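Local coordinates for protein serpin 2 (Anopheles gambiae, PDB 3PZF) that inhibits serine proteases of the CLIPB group as a serpin and so restrains melanization in the mosquito immune response, at residues A[94-99]-A[381-386]; A[234-239]-A[243-248]; A[284-289]-A[372-377]; A[337-342]-A[386-391]. All blocks are in the same frame, centred on the assembly; numbering follows the deposited sequence.

In the fold
All four contacts gather around sheet B of the serpin fold. Interaction 2 is the hairpin of strands 232-238 and 244-251. The neighbouring strand 374-380 supplies residues to interaction 3, its turn into strand 386-392 to interaction 1, and that last strand to interaction 4. The centres of interactions 3 and 4 lie about 10 Å apart, those of 1 and 3 about 23 Å. Along the chain, 94-99 comes first, then the hairpin, 284-289 and 337-342, and the C-terminal segments last. Sheet B thus has helix 83-98 at its turn, while strands 277-295 and 332-341 pack against it, the latter running toward the hinge region that the inhibitor needs to bind its protease.

Interaction 1 of 4, residues A[94-99]-A[381-386]; sequences LESAQQ and ETLGTM
S96 and L383 mark the closest approach of the two backbones, with their CA atoms 8.2 Å apart, where the C-terminal part of helix 83-98 passes the turn between strands 374-380 and 386-392. That turn closes a beta hairpin of serpin sheet B through a G1 beta bulge: G384 and T385 both face D380, and G384 takes the positive phi (92°) usual for the first bulge position. The contact is small and lies at the surface, burying 99 Å² over both sides, and three side chains carry it.

S96 directs its CB toward the loop and meets the CD1 methyl of L383. The leucine CD1 lies 3.5 Å from S96 CB and 3.6 Å from S96 OG, so one methyl touches both atoms of the short side chain. This branch reaches the helix because CD1 extends away from CA (chi2 168°). L383 also rests on Q92 and L93 of the same helix, which places it along the helix flank.

The polar half of the contact is organised by D380. Its carboxylate is hydrogen-bonded through OD2 to S96 OG and through OD1 to T382 OG1, a two-oxygen bridge between helix and turn. S96 has a further tie through its backbone, since its O is hydrogen-bonded to NZ of K243. T382 OG1, set between the backbone N and the carbonyl carbon (chi1 70°), is the atom bonded to D380 and lies 3.4 Å from S96 OG.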
loop_
_atom_site.group_PDB
_atom_site.type_symbol
_atom_site.label_atom_id
_atom_site.label_comp_id
_atom_site.label_asym_id
_atom_site.label_seq_id
_atom_site.Cartn_x
_atom_site.Cartn_y
_atom_site.Cartn_z
ATOM N N LEU A 94 -5.691 -9.363 -7.358
ATOM C CA LEU A 94 -5.815 -8.082 -8.066
ATOM C C LEU A 94 -7.258 -7.863 -8.468
ATOM O O LEU A 94 -7.793 -6.768 -8.341
ATOM C CB LEU A 94 -4.962 -8.049 -9.338
ATOM C CG LEU A 94 -3.532 -7.606 -9.126
ATOM C CD1 LEU A 94 -2.704 -7.943 -10.358
ATOM C CD2 LEU A 94 -3.499 -6.080 -8.805
ATOM N N GLU A 95 -7.891 -8.915 -8.976
ATOM C CA GLU A 95 -9.253 -8.787 -9.475
ATOM C C GLU A 95 -10.272 -8.651 -8.334
ATOM O O GLU A 95 -11.296 -7.984 -8.486
ATOM C CB GLU A 95 -9.571 -9.952 -10.433
ATOM C CG GLU A 95 -8.752 -9.830 -11.733
ATOM C CD GLU A 95 -8.981 -10.951 -12.735
ATOM O OE1 GLU A 95 -9.613 -11.966 -12.379
ATOM O OE2 GLU A 95 -8.496 -10.800 -13.883
ATOM N N SER A 96 -9.995 -9.260 -7.183
ATOM C CA SER A 96 -10.896 -9.144 -6.045
ATOM C C SER A 96 -10.842 -7.701 -5.540
ATOM O O SER A 96 -11.858 -7.117 -5.168
ATOM C CB SER A 96 -10.477 -10.072 -4.904
ATOM O OG SER A 96 -11.263 -9.857 -3.728
ATOM N N ALA A 97 -9.642 -7.135 -5.514
ATOM C CA ALA A 97 -9.468 -5.777 -4.971
ATOM C C ALA A 97 -10.028 -4.714 -5.898
ATOM O O ALA A 97 -10.678 -3.768 -5.446
ATOM C CB ALA A 97 -7.995 -5.478 -4.715
ATOM N N GLN A 98 -9.763 -4.864 -7.192
ATOM C CA GLN A 98 -10.057 -3.815 -8.156
ATOM C C GLN A 98 -11.386 -4.045 -8.825
ATOM O O GLN A 98 -11.750 -3.302 -9.737
ATOM C CB GLN A 98 -9.021 -3.775 -9.269
ATOM C CG GLN A 98 -7.639 -3.387 -8.871
ATOM C CD GLN A 98 -6.741 -3.371 -10.081
ATOM O OE1 GLN A 98 -6.457 -2.318 -10.636
ATOM N NE2 GLN A 98 -6.332 -4.542 -10.531
ATOM N N GLN A 99 -12.098 -5.076 -8.385
ATOM C CA GLN A 99 -13.322 -5.483 -9.066
ATOM C C GLN A 99 -14.140 -4.237 -9.358
ATOM O O GLN A 99 -14.352 -3.413 -8.472
ATOM C CB GLN A 99 -14.133 -6.456 -8.199
ATOM N N GLU A 381 -11.054 -8.013 2.870
ATOM C CA GLU A 381 -11.398 -8.908 3.966
ATOM C C GLU A 381 -11.820 -10.281 3.469
ATOM O O GLU A 381 -12.085 -11.157 4.275
ATOM C CB GLU A 381 -12.507 -8.313 4.807
ATOM C CG GLU A 381 -12.100 -6.965 5.398
ATOM C CD GLU A 381 -13.033 -6.556 6.489
ATOM O OE1 GLU A 381 -12.600 -6.590 7.657
ATOM O OE2 GLU A 381 -14.202 -6.254 6.170
ATOM N N THR A 382 -11.909 -10.455 2.155
ATOM C CA THR A 382 -12.250 -11.785 1.615
ATOM C C THR A 382 -11.001 -12.633 1.422
ATOM O O THR A 382 -11.076 -13.873 1.456
ATOM C CB THR A 382 -13.029 -11.746 0.281
ATOM O OG1 THR A 382 -12.180 -11.294 -0.778
ATOM C CG2 THR A 382 -14.277 -10.875 0.377
ATOM N N LEU A 383 -9.852 -11.980 1.268
ATOM C CA LEU A 383 -8.618 -12.682 0.955
ATOM C C LEU A 383 -7.426 -12.339 1.827
ATOM O O LEU A 383 -6.381 -13.006 1.727
ATOM C CB LEU A 383 -8.253 -12.440 -0.509
ATOM C CG LEU A 383 -9.240 -13.074 -1.502
ATOM C CD1 LEU A 383 -9.004 -12.553 -2.910
ATOM C CD2 LEU A 383 -9.139 -14.581 -1.467
ATOM N N GLY A 384 -7.552 -11.283 2.639
ATOM C CA GLY A 384 -6.494 -10.886 3.547
ATOM C C GLY A 384 -5.499 -9.863 2.999
ATOM O O GLY A 384 -4.554 -9.491 3.681
ATOM N N THR A 385 -5.727 -9.401 1.776
ATOM C CA THR A 385 -4.757 -8.582 1.062
ATOM C C THR A 385 -4.536 -7.240 1.752
ATOM O O THR A 385 -5.507 -6.541 2.053
ATOM C CB THR A 385 -5.276 -8.313 -0.360
ATOM O OG1 THR A 385 -5.851 -9.522 -0.895
ATOM C CG2 THR A 385 -4.124 -7.816 -1.296
ATOM N N MET A 386 -3.268 -6.877 1.980
ATOM C CA MET A 386 -2.934 -5.597 2.610
ATOM C C MET A 386 -2.722 -4.539 1.517
ATOM O O MET A 386 -1.608 -4.354 1.022
ATOM C CB MET A 386 -1.686 -5.736 3.491
ATOM C CG MET A 386 -1.585 -4.689 4.640
ATOM S SD MET A 386 -0.011 -4.793 5.517
ATOM C CE MET A 386 -0.425 -3.833 6.986
#

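Interaction 2 of 4, residues A[234-239]-A[243-248]; sequences ILRLPY and KLAMYF
Y247 offers one ring face to R236: CB of the arginine sits 4.1 Å from the ring centroid and 28° off the normal, a CH-pi contact, with CG beside it toward the rim. I234 CG2 reaches the edge of the same ring. Since R236 is extended from CG to NE, its chain runs on past the phenol, and Y247 OH ends up at the edge of the guanidinium, whose plane is turned 65° from the ring; NH2 goes on to a salt bridge with E381. The Y239 ring has L244 O at its edge, stacks on W189, and is hydrogen-bonded through OH to S346 of the hinge region. L235 O lies at the edge of the F248 ring, while L237 CD1 approaches CE2 of F248 to 3.7 Å.

Strands 232-238 and 244-251 form an antiparallel hairpin of serpin sheet B. L235 with F248 and L237 with M246 are hydrogen-bonded pairs; R236 with Y247 and P238 with A245 are non-hydrogen-bonded. Of the five backbone bonds, M246 N to L237 O is the shortest at 2.8 Å. Beyond Y239 N to L244 O (3.0 Å), a water donates to Y239 O and accepts from L244 N, its oxygen 2.9 Å from L244 N.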
loop_
_atom_site.group_PDB
_atom_site.type_symbol
_atom_site.label_atom_id
_atom_site.label_comp_id
_atom_site.label_asym_id
_atom_site.label_seq_id
_atom_site.Cartn_x
_atom_site.Cartn_y
_atom_site.Cartn_z
ATOM N N ILE A 234 -7.133 -1.549 18.807
ATOM C CA ILE A 234 -7.337 -1.771 17.391
ATOM C C ILE A 234 -8.805 -1.600 17.049
ATOM O O ILE A 234 -9.669 -2.083 17.768
ATOM C CB ILE A 234 -6.846 -3.181 16.995
ATOM C CG1 ILE A 234 -5.386 -3.352 17.451
ATOM C CG2 ILE A 234 -6.966 -3.352 15.516
ATOM C CD1 ILE A 234 -4.781 -4.719 17.147
ATOM N N LEU A 235 -9.081 -0.938 15.931
ATOM C CA LEU A 235 -10.455 -0.627 15.508
ATOM C C LEU A 235 -10.640 -0.925 14.028
ATOM O O LEU A 235 -9.749 -0.655 13.228
ATOM C CB LEU A 235 -10.741 0.874 15.756
ATOM C CG LEU A 235 -12.049 1.427 15.180
ATOM C CD1 LEU A 235 -13.271 1.024 16.051
ATOM C CD2 LEU A 235 -12.008 2.961 15.090
ATOM N N ARG A 236 -11.817 -1.424 13.661
ATOM C CA ARG A 236 -12.149 -1.685 12.261
ATOM C C ARG A 236 -13.312 -0.806 11.822
ATOM O O ARG A 236 -14.387 -0.881 12.425
ATOM C CB ARG A 236 -12.563 -3.175 12.108
ATOM C CG ARG A 236 -13.146 -3.525 10.725
ATOM C CD ARG A 236 -13.663 -5.005 10.762
ATOM N NE ARG A 236 -14.311 -5.437 9.528
ATOM C CZ ARG A 236 -15.605 -5.321 9.277
ATOM N NH1 ARG A 236 -16.411 -4.779 10.182
ATOM N NH2 ARG A 236 -16.104 -5.794 8.134
ATOM N N LEU A 237 -13.103 0.002 10.773
ATOM C CA LEU A 237 -14.188 0.735 10.110
ATOM C C LEU A 237 -14.348 0.195 8.694
ATOM O O LEU A 237 -13.458 0.385 7.853
ATOM C CB LEU A 237 -13.883 2.245 10.012
ATOM C CG LEU A 237 -13.661 2.937 11.357
ATOM C CD1 LEU A 237 -13.522 4.479 11.096
ATOM C CD2 LEU A 237 -14.788 2.613 12.366
ATOM N N PRO A 238 -15.461 -0.485 8.432
ATOM C CA PRO A 238 -15.717 -1.087 7.121
ATOM C C PRO A 238 -16.141 -0.061 6.075
ATOM O O PRO A 238 -16.769 0.934 6.422
ATOM C CB PRO A 238 -16.885 -2.030 7.408
ATOM C CG PRO A 238 -17.594 -1.389 8.581
ATOM C CD PRO A 238 -16.486 -0.877 9.422
ATOM N N TYR A 239 -15.807 -0.317 4.811
ATOM C CA TYR A 239 -16.371 0.438 3.701
ATOM C C TYR A 239 -17.534 -0.321 3.061
ATOM O O TYR A 239 -17.579 -1.547 3.122
ATOM C CB TYR A 239 -15.303 0.666 2.620
ATOM C CG TYR A 239 -14.149 1.556 3.014
ATOM C CD1 TYR A 239 -14.243 2.945 2.917
ATOM C CD2 TYR A 239 -12.947 1.006 3.434
ATOM C CE1 TYR A 239 -13.168 3.759 3.249
ATOM C CE2 TYR A 239 -11.863 1.817 3.758
ATOM C CZ TYR A 239 -11.984 3.186 3.670
ATOM O OH TYR A 239 -10.909 3.992 3.993
ATOM N N LYS A 243 -16.323 -5.785 1.147
ATOM C CA LYS A 243 -15.002 -6.257 0.757
ATOM C C LYS A 243 -13.863 -5.610 1.518
ATOM O O LYS A 243 -12.937 -6.308 1.943
ATOM C CB LYS A 243 -14.761 -6.057 -0.730
ATOM C CG LYS A 243 -13.351 -6.420 -1.120
ATOM C CD LYS A 243 -13.288 -6.991 -2.516
ATOM C CE LYS A 243 -14.007 -8.316 -2.609
ATOM N NZ LYS A 243 -14.204 -8.667 -4.028
ATOM N N LEU A 244 -13.911 -4.287 1.667
ATOM C CA LEU A 244 -12.781 -3.548 2.201
ATOM C C LEU A 244 -13.096 -2.981 3.583
ATOM O O LEU A 244 -14.248 -2.648 3.886
ATOM C CB LEU A 244 -12.429 -2.366 1.289
ATOM C CG LEU A 244 -12.028 -2.749 -0.140
ATOM C CD1 LEU A 244 -11.750 -1.474 -0.896
ATOM C CD2 LEU A 244 -10.805 -3.651 -0.122
ATOM N N ALA A 245 -12.064 -2.873 4.414
ATOM C CA ALA A 245 -12.202 -2.167 5.705
ATOM C C ALA A 245 -10.903 -1.476 6.058
ATOM O O ALA A 245 -9.862 -1.905 5.607
ATOM C CB ALA A 245 -12.585 -3.190 6.804
ATOM N N MET A 246 -10.946 -0.375 6.816
ATOM C CA MET A 246 -9.718 0.237 7.304
ATOM C C MET A 246 -9.540 -0.137 8.756
ATOM O O MET A 246 -10.451 0.028 9.567
ATOM C CB MET A 246 -9.712 1.772 7.169
ATOM C CG MET A 246 -8.401 2.397 7.684
ATOM S SD MET A 246 -8.234 4.196 7.327
ATOM C CE MET A 246 -7.724 4.228 5.613
ATOM N N TYR A 247 -8.352 -0.622 9.095
ATOM C CA TYR A 247 -8.031 -0.894 10.493
ATOM C C TYR A 247 -7.115 0.179 11.043
ATOM O O TYR A 247 -6.283 0.719 10.308
ATOM C CB TYR A 247 -7.322 -2.235 10.619
ATOM C CG TYR A 247 -8.215 -3.455 10.574
ATOM C CD1 TYR A 247 -8.551 -4.051 9.357
ATOM C CD2 TYR A 247 -8.710 -4.039 11.760
ATOM C CE1 TYR A 247 -9.370 -5.201 9.317
ATOM C CE2 TYR A 247 -9.507 -5.189 11.713
ATOM C CZ TYR A 247 -9.840 -5.754 10.498
ATOM O OH TYR A 247 -10.629 -6.918 10.507
ATOM N N PHE A 248 -7.294 0.520 12.328
ATOM C CA PHE A 248 -6.468 1.522 12.999
ATOM C C PHE A 248 -5.828 0.853 14.196
ATOM O O PHE A 248 -6.528 0.199 14.968
ATOM C CB PHE A 248 -7.335 2.701 13.498
ATOM C CG PHE A 248 -8.085 3.405 12.392
ATOM C CD1 PHE A 248 -7.574 4.559 11.817
ATOM C CD2 PHE A 248 -9.269 2.871 11.883
ATOM C CE1 PHE A 248 -8.243 5.184 10.778
ATOM C CE2 PHE A 248 -9.942 3.504 10.839
ATOM C CZ PHE A 248 -9.433 4.673 10.298
HETATM O O HOH W 1 -16.289 -2.806 0.971
#

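Interaction 3 of 4, residues A[284-289]-A[372-377]; sequences TLPKFK and RPFIFF
F288 and F376 form the aromatic part of this contact, in the hydrophobic core of the serpin fold where strand 277-295, a strand with a break in it that leads from sheet C into sheet A, passes strand 374-380 of sheet B. The two side chains come from opposite directions. Their ring planes differ by 29°, but the centroids are 5.3 Å apart, so the rings are slid past each other with little overlap; CZ of F288 lies over one face of F376, toward its rim.

The second kind of contact is made at the edge of F374. P286 comes from the opposite direction, its CG in the plane of the phenyl ring and 3.6 Å from F374 CE1. F288 crosses the same side chain obliquely and brings CE1 to 3.9 Å from F374 CZ.

F374 and F376, two residues apart in strand 374-380, both direct CB toward 284-289; chi1 (57° and 64°) then sets CG between the backbone N and the carbonyl carbon. I392 of strand 386-392 touches the side chains of F288, F374 and F376. On the proline, CD stands off the plane of the F374 ring, 3.8 Å from F374 CE1.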
loop_
_atom_site.group_PDB
_atom_site.type_symbol
_atom_site.label_atom_id
_atom_site.label_comp_id
_atom_site.label_asym_id
_atom_site.label_seq_id
_atom_site.Cartn_x
_atom_site.Cartn_y
_atom_site.Cartn_z
ATOM N N THR A 284 -13.073 8.685 17.900
ATOM C CA THR A 284 -12.597 10.011 17.475
ATOM C C THR A 284 -11.349 9.815 16.616
ATOM O O THR A 284 -10.387 9.179 17.074
ATOM C CB THR A 284 -12.202 10.890 18.699
ATOM O OG1 THR A 284 -13.332 11.070 19.548
ATOM C CG2 THR A 284 -11.707 12.297 18.231
ATOM N N LEU A 285 -11.369 10.357 15.393
ATOM C CA LEU A 285 -10.261 10.224 14.440
ATOM C C LEU A 285 -9.968 11.583 13.845
ATOM O O LEU A 285 -10.900 12.360 13.578
ATOM C CB LEU A 285 -10.612 9.308 13.284
ATOM C CG LEU A 285 -10.697 7.810 13.632
ATOM C CD1 LEU A 285 -11.236 7.105 12.407
ATOM C CD2 LEU A 285 -9.310 7.290 13.971
ATOM N N PRO A 286 -8.681 11.866 13.626
ATOM C CA PRO A 286 -8.357 13.110 12.926
ATOM C C PRO A 286 -8.531 12.892 11.437
ATOM O O PRO A 286 -8.191 11.810 10.940
ATOM C CB PRO A 286 -6.878 13.330 13.262
ATOM C CG PRO A 286 -6.328 11.933 13.473
ATOM C CD PRO A 286 -7.480 11.138 14.078
ATOM N N LYS A 287 -9.062 13.872 10.733
ATOM C CA LYS A 287 -9.161 13.777 9.287
ATOM C C LYS A 287 -7.769 14.004 8.691
ATOM O O LYS A 287 -6.945 14.729 9.265
ATOM C CB LYS A 287 -10.180 14.793 8.764
ATOM C CG LYS A 287 -11.615 14.447 9.211
ATOM C CD LYS A 287 -12.670 15.353 8.614
ATOM C CE LYS A 287 -12.782 16.665 9.397
ATOM N NZ LYS A 287 -13.843 17.578 8.855
ATOM N N PHE A 288 -7.496 13.363 7.555
ATOM C CA PHE A 288 -6.220 13.593 6.880
ATOM C C PHE A 288 -6.327 13.363 5.397
ATOM O O PHE A 288 -7.161 12.578 4.919
ATOM C CB PHE A 288 -5.081 12.755 7.490
ATOM C CG PHE A 288 -5.360 11.253 7.554
ATOM C CD1 PHE A 288 -5.768 10.641 8.753
ATOM C CD2 PHE A 288 -5.190 10.458 6.426
ATOM C CE1 PHE A 288 -5.992 9.239 8.822
ATOM C CE2 PHE A 288 -5.432 9.068 6.479
ATOM C CZ PHE A 288 -5.841 8.459 7.683
ATOM N N LYS A 289 -5.486 14.090 4.668
ATOM C CA LYS A 289 -5.347 13.931 3.237
ATOM C C LYS A 289 -3.886 14.162 2.876
ATOM O O LYS A 289 -3.349 15.253 3.085
ATOM C CB LYS A 289 -6.223 14.959 2.522
ATOM C CG LYS A 289 -6.060 14.963 0.999
ATOM C CD LYS A 289 -6.996 15.945 0.350
ATOM C CE LYS A 289 -6.991 15.780 -1.172
ATOM N NZ LYS A 289 -7.956 16.707 -1.843
ATOM N N ARG A 372 -3.156 10.944 19.014
ATOM C CA ARG A 372 -1.710 10.768 18.964
ATOM C C ARG A 372 -1.400 9.822 17.792
ATOM O O ARG A 372 -2.314 9.323 17.177
ATOM C CB ARG A 372 -1.171 10.214 20.274
ATOM C CG ARG A 372 -1.779 8.931 20.674
ATOM C CD ARG A 372 -1.393 8.552 22.106
ATOM N NE ARG A 372 -2.124 7.334 22.404
ATOM C CZ ARG A 372 -3.311 7.311 22.992
ATOM N NH1 ARG A 372 -3.861 8.443 23.436
ATOM N NH2 ARG A 372 -3.932 6.158 23.164
ATOM N N PRO A 373 -0.119 9.624 17.464
ATOM C CA PRO A 373 0.178 8.902 16.209
ATOM C C PRO A 373 -0.352 7.459 16.201
ATOM O O PRO A 373 -0.472 6.814 17.246
ATOM C CB PRO A 373 1.714 8.903 16.157
ATOM C CG PRO A 373 2.088 10.227 16.799
ATOM C CD PRO A 373 1.075 10.299 18.000
ATOM N N PHE A 374 -0.703 6.982 15.016
ATOM C CA PHE A 374 -1.271 5.638 14.901
ATOM C C PHE A 374 -0.963 5.058 13.553
ATOM O O PHE A 374 -0.517 5.771 12.652
ATOM C CB PHE A 374 -2.792 5.694 15.127
ATOM C CG PHE A 374 -3.535 6.625 14.186
ATOM C CD1 PHE A 374 -3.795 7.956 14.557
ATOM C CD2 PHE A 374 -4.013 6.170 12.966
ATOM C CE1 PHE A 374 -4.502 8.790 13.735
ATOM C CE2 PHE A 374 -4.728 7.007 12.118
ATOM C CZ PHE A 374 -4.960 8.348 12.506
ATOM N N ILE A 375 -1.186 3.742 13.444
ATOM C CA ILE A 375 -0.972 2.978 12.210
ATOM C C ILE A 375 -2.334 2.684 11.632
ATOM O O ILE A 375 -3.287 2.513 12.380
ATOM C CB ILE A 375 -0.267 1.657 12.575
ATOM C CG1 ILE A 375 1.106 1.996 13.188
ATOM C CG2 ILE A 375 -0.176 0.680 11.327
ATOM C CD1 ILE A 375 1.687 0.907 14.130
ATOM N N PHE A 376 -2.455 2.648 10.307
ATOM C CA PHE A 376 -3.688 2.201 9.690
ATOM C C PHE A 376 -3.361 1.314 8.490
ATOM O O PHE A 376 -2.231 1.343 7.966
ATOM C CB PHE A 376 -4.548 3.386 9.251
ATOM C CG PHE A 376 -3.911 4.238 8.181
ATOM C CD1 PHE A 376 -3.135 5.361 8.518
ATOM C CD2 PHE A 376 -4.104 3.944 6.832
ATOM C CE1 PHE A 376 -2.530 6.137 7.521
ATOM C CE2 PHE A 376 -3.505 4.730 5.831
ATOM C CZ PHE A 376 -2.720 5.827 6.183
ATOM N N PHE A 377 -4.330 0.501 8.084
ATOM C CA PHE A 377 -4.204 -0.274 6.852
ATOM C C PHE A 377 -5.583 -0.571 6.276
ATOM O O PHE A 377 -6.586 -0.530 6.993
ATOM C CB PHE A 377 -3.334 -1.552 7.015
ATOM C CG PHE A 377 -3.860 -2.577 7.987
ATOM C CD1 PHE A 377 -3.522 -2.526 9.332
ATOM C CD2 PHE A 377 -4.630 -3.654 7.536
ATOM C CE1 PHE A 377 -3.979 -3.516 10.219
ATOM C CE2 PHE A 377 -5.095 -4.634 8.441
ATOM C CZ PHE A 377 -4.755 -4.548 9.769
#

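Interaction 4 of 4, residues A[337-342]-A[386-391]; sequences AGITIN and MLFAGK
F388 has CG anti to its own carbonyl carbon (chi1 -75°), which carries the phenyl ring from strand 386-392 toward strand 332-341. On the other side, I339 swings CG1 opposite its backbone N (chi1 -173°) and then folds CD1 back (chi2 66°), so that this methyl faces the incoming ring. The two meet at 4.3 Å, I339 CD1 to F388 CD1, a loose apolar contact. The closer approach is to the backbone: CE1 of F388 lies 3.7 Å from G338 O. Together the two segments bury 119 Å².

F388 is the second residue of a classic beta bulge: L387 and F388 both face I378, and L387 leaves the extended conformation just before the ring-bearing residue. The contact packs two sheets together: strand 332-341 belongs to serpin sheet A, strand 386-392 to sheet B, and apolar atoms of F388 and I339 fill part of the interface.

Further partners close the site. V42 of strand 41-43 touches A337, I339 and F388, while I183 and F185 of strand 177-188 also touch the F388 side chain. I378 of strand 374-380 packs on both I339 and F388. Strand 332-341 itself is flanked by strands 177-188 and 277-295 and runs on through N342, whose OD1 is hydrogen-bonded to N of L344 and G345, into the hinge region required for binding the protease.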
loop_
_atom_site.group_PDB
_atom_site.type_symbol
_atom_site.label_atom_id
_atom_site.label_comp_id
_atom_site.label_asym_id
_atom_site.label_seq_id
_atom_site.Cartn_x
_atom_site.Cartn_y
_atom_site.Cartn_z
ATOM N N ALA A 337 1.268 6.716 -3.534
ATOM C CA ALA A 337 -0.099 6.442 -3.076
ATOM C C ALA A 337 -0.652 7.684 -2.402
ATOM O O ALA A 337 0.081 8.352 -1.686
ATOM C CB ALA A 337 -0.095 5.298 -2.075
ATOM N N GLY A 338 -1.931 7.976 -2.610
ATOM C CA GLY A 338 -2.583 9.040 -1.840
ATOM C C GLY A 338 -3.658 8.428 -0.957
ATOM O O GLY A 338 -4.201 7.382 -1.269
ATOM N N ILE A 339 -3.988 9.069 0.149
ATOM C CA ILE A 339 -5.045 8.540 1.025
ATOM C C ILE A 339 -5.721 9.748 1.645
ATOM O O ILE A 339 -5.069 10.740 1.945
ATOM C CB ILE A 339 -4.487 7.630 2.120
ATOM C CG1 ILE A 339 -5.618 6.932 2.922
ATOM C CG2 ILE A 339 -3.520 8.411 3.027
ATOM C CD1 ILE A 339 -6.471 5.904 2.099
ATOM N N THR A 340 -7.036 9.645 1.797
ATOM C CA THR A 340 -7.854 10.659 2.460
ATOM C C THR A 340 -8.829 9.932 3.356
ATOM O O THR A 340 -9.346 8.879 2.978
ATOM C CB THR A 340 -8.659 11.432 1.427
ATOM O OG1 THR A 340 -7.762 12.034 0.475
ATOM C CG2 THR A 340 -9.527 12.528 2.114
ATOM N N ILE A 341 -9.057 10.426 4.567
ATOM C CA ILE A 341 -10.267 10.022 5.274
ATOM C C ILE A 341 -11.004 11.282 5.737
ATOM O O ILE A 341 -10.389 12.260 6.204
ATOM C CB ILE A 341 -10.051 9.032 6.497
ATOM C CG1 ILE A 341 -9.313 9.714 7.661
ATOM C CG2 ILE A 341 -9.341 7.722 6.026
ATOM C CD1 ILE A 341 -9.214 8.853 8.932
ATOM N N ASN A 342 -12.323 11.253 5.574
ATOM C CA ASN A 342 -13.200 12.236 6.193
ATOM C C ASN A 342 -14.477 11.576 6.745
ATOM O O ASN A 342 -14.519 10.358 6.923
ATOM C CB ASN A 342 -13.518 13.371 5.208
ATOM C CG ASN A 342 -14.368 12.924 4.042
ATOM O OD1 ASN A 342 -14.814 11.792 3.978
ATOM N ND2 ASN A 342 -14.634 13.850 3.121
ATOM N N MET A 386 -3.268 -6.877 1.980
ATOM C CA MET A 386 -2.934 -5.597 2.610
ATOM C C MET A 386 -2.722 -4.539 1.517
ATOM O O MET A 386 -1.608 -4.354 1.022
ATOM C CB MET A 386 -1.686 -5.736 3.491
ATOM C CG MET A 386 -1.585 -4.689 4.640
ATOM S SD MET A 386 -0.011 -4.793 5.517
ATOM C CE MET A 386 -0.425 -3.833 6.986
ATOM N N LEU A 387 -3.814 -3.889 1.117
ATOM C CA LEU A 387 -3.817 -3.014 -0.043
ATOM C C LEU A 387 -3.190 -1.646 0.239
ATOM O O LEU A 387 -2.524 -1.075 -0.626
ATOM C CB LEU A 387 -5.246 -2.848 -0.554
ATOM C CG LEU A 387 -5.835 -4.172 -1.078
ATOM C CD1 LEU A 387 -7.343 -4.012 -1.214
ATOM C CD2 LEU A 387 -5.159 -4.468 -2.434
ATOM N N PHE A 388 -3.439 -1.112 1.437
ATOM C CA PHE A 388 -2.785 0.139 1.902
ATOM C C PHE A 388 -2.224 -0.100 3.284
ATOM O O PHE A 388 -2.835 -0.845 4.065
ATOM C CB PHE A 388 -3.781 1.299 2.040
ATOM C CG PHE A 388 -4.219 1.901 0.732
ATOM C CD1 PHE A 388 -3.710 3.139 0.314
ATOM C CD2 PHE A 388 -5.183 1.267 -0.052
ATOM C CE1 PHE A 388 -4.142 3.709 -0.867
ATOM C CE2 PHE A 388 -5.612 1.844 -1.248
ATOM C CZ PHE A 388 -5.080 3.062 -1.657
ATOM N N ALA A 389 -1.101 0.530 3.603
ATOM C CA ALA A 389 -0.592 0.551 4.988
ATOM C C ALA A 389 0.007 1.923 5.218
ATOM O O ALA A 389 0.602 2.503 4.310
ATOM C CB ALA A 389 0.470 -0.499 5.199
ATOM N N GLY A 390 -0.123 2.471 6.420
ATOM C CA GLY A 390 0.450 3.803 6.613
ATOM C C GLY A 390 0.479 4.155 8.074
ATOM O O GLY A 390 0.031 3.372 8.943
ATOM N N LYS A 391 1.007 5.343 8.365
ATOM C CA LYS A 391 0.918 5.839 9.723
ATOM C C LYS A 391 0.702 7.326 9.677
ATOM O O LYS A 391 1.019 7.990 8.697
ATOM C CB LYS A 391 2.183 5.505 10.504
ATOM C CG LYS A 391 3.433 6.094 9.885
ATOM C CD LYS A 391 4.601 6.019 10.837
ATOM C CE LYS A 391 5.817 6.718 10.210
ATOM N NZ LYS A 391 6.944 6.865 11.151
#